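Local atomic coordinates of transcriptional repressor PadR (Bacillus cereus, PDB entry 6JYI), a protein that probably acts as a DNA-binding transcription factor of the PadR-like family, repressing genes through a winged helix-turn-helix domain. Residues 47-50 with 51-55. Numbering follows the deposited sequence.
Sequences YPTL and RQLEN
Arg51 N donates to Tyr47 O over 2.8 Å, the first of four consecutive i to i+4 bonds that join residues 47-50 to 51-55. Gln52 N follows with Pro48 O and Leu53 N with Thr49 O, and Glu54 N to Leu50 O, at 2.9 Å, is the last of the four; Asn55 N to Arg51 O continues the pattern. Pro48, which has no N-H of its own, thus still takes part as an acceptor within the first turns of the helix 46-55.

Exposed Arg51 forms a salt bridge with Glu54, NE to OE2 at 3.6 Å. The arginine leaves the backbone with CG anti to its N (chi1 168°), and bends at chi2 and chi3 set NE toward the carboxylate about one turn further along. The Glu54 chain runs beside the Leu50 carbonyl, with CG 3.1 Å and OE2 3.5 Å from Leu50 O; nearby Arg51 probably eases the crowding of these two acceptors. Glu54 also packs against strands 59-64 and 72-77.

On another side of the helix Thr49 and Leu53 lie side by side and point the same way, CG2 of the threonine meeting CD1 of the leucine at 3.8 Å. A chi1 of -59° places Thr49 OG1 beside the backbone N, where it bonds Met45 O, and leaves CG2 to face Leu53. Gln52 NE2 bonds Glu56 OE2 just beyond the helix end.

Leu50 and Leu53 are buried, both reaching Val13 of helix 8-19 and Ile59 of strand 59-64, while Leu50 also meets Ile27 of helix 24-35. Helix 46-55 is the third of the winged-helix domain and the second of the helix-turn-helix, probably the recognition helix, with strands 59-64 and 72-77 the probable wing. Its chemistry is two-sided: leucines fix it to the domain core, and polar groups bond to residues close by in the chain.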
# COMPACT_ATOMS: atom_id res chain seq x y z
N TYR A 47 -9.35 13.86 -11.95
CA TYR A 47 -9.67 14.81 -13.03
C TYR A 47 -8.44 15.25 -13.85
O TYR A 47 -8.51 15.24 -15.09
CB TYR A 47 -10.51 16.01 -12.53
CG TYR A 47 -11.95 15.62 -12.35
CD1 TYR A 47 -12.73 15.23 -13.45
CD2 TYR A 47 -12.54 15.61 -11.10
CE1 TYR A 47 -14.06 14.86 -13.30
CE2 TYR A 47 -13.87 15.22 -10.94
CZ TYR A 47 -14.61 14.83 -12.05
OH TYR A 47 -15.92 14.44 -11.91
N PRO A 48 -7.33 15.60 -13.19
CA PRO A 48 -6.09 15.87 -13.94
C PRO A 48 -5.71 14.74 -14.88
O PRO A 48 -5.30 14.99 -16.01
CB PRO A 48 -5.04 16.04 -12.83
CG PRO A 48 -5.85 16.70 -11.71
CD PRO A 48 -7.20 16.01 -11.77
N THR A 49 -5.85 13.50 -14.43
CA THR A 49 -5.54 12.34 -15.26
C THR A 49 -6.52 12.21 -16.43
O THR A 49 -6.11 11.94 -17.56
CB THR A 49 -5.50 11.03 -14.44
OG1 THR A 49 -4.52 11.15 -13.43
CG2 THR A 49 -5.14 9.79 -15.32
N LEU A 50 -7.81 12.42 -16.16
CA LEU A 50 -8.82 12.40 -17.21
C LEU A 50 -8.51 13.46 -18.27
O LEU A 50 -8.50 13.17 -19.47
CB LEU A 50 -10.22 12.61 -16.61
CG LEU A 50 -10.78 11.44 -15.82
CD1 LEU A 50 -11.97 11.87 -14.94
CD2 LEU A 50 -11.16 10.32 -16.77
N ARG A 51 -8.15 14.66 -17.84
CA ARG A 51 -7.91 15.78 -18.76
C ARG A 51 -6.68 15.47 -19.63
O ARG A 51 -6.66 15.76 -20.82
CB ARG A 51 -7.73 17.09 -17.99
CG ARG A 51 -7.17 18.28 -18.81
CD ARG A 51 -7.84 18.52 -20.21
NE ARG A 51 -9.30 18.49 -20.23
CZ ARG A 51 -10.09 19.41 -19.66
NH1 ARG A 51 -9.57 20.43 -18.97
NH2 ARG A 51 -11.42 19.29 -19.74
N GLN A 52 -5.66 14.86 -19.03
CA GLN A 52 -4.44 14.53 -19.76
C GLN A 52 -4.70 13.44 -20.81
O GLN A 52 -4.24 13.51 -21.97
CB GLN A 52 -3.34 14.09 -18.80
CG GLN A 52 -1.98 13.80 -19.51
CD GLN A 52 -1.48 14.97 -20.33
OE1 GLN A 52 -1.64 16.14 -19.93
NE2 GLN A 52 -0.87 14.69 -21.49
N LEU A 53 -5.47 12.44 -20.40
CA LEU A 53 -5.81 11.33 -21.29
C LEU A 53 -6.66 11.89 -22.45
O LEU A 53 -6.49 11.47 -23.59
CB LEU A 53 -6.53 10.22 -20.52
CG LEU A 53 -5.66 9.44 -19.54
CD1 LEU A 53 -6.55 8.57 -18.67
CD2 LEU A 53 -4.58 8.56 -20.29
N GLU A 54 -7.52 12.84 -22.18
CA GLU A 54 -8.32 13.43 -23.26
C GLU A 54 -7.41 14.24 -24.17
O GLU A 54 -7.52 14.20 -25.40
CB GLU A 54 -9.31 14.43 -22.71
CG GLU A 54 -10.40 13.89 -21.85
CD GLU A 54 -11.21 15.06 -21.31
OE1 GLU A 54 -11.91 15.69 -22.14
OE2 GLU A 54 -11.08 15.37 -20.11
N ASN A 55 -6.52 15.02 -23.56
CA ASN A 55 -5.60 15.85 -24.36
C ASN A 55 -4.76 14.99 -25.31
O ASN A 55 -4.38 15.44 -26.40
CB ASN A 55 -4.65 16.64 -23.46
CG ASN A 55 -5.31 17.83 -22.79
OD1 ASN A 55 -4.68 18.52 -21.98
ND2 ASN A 55 -6.57 18.09 -23.11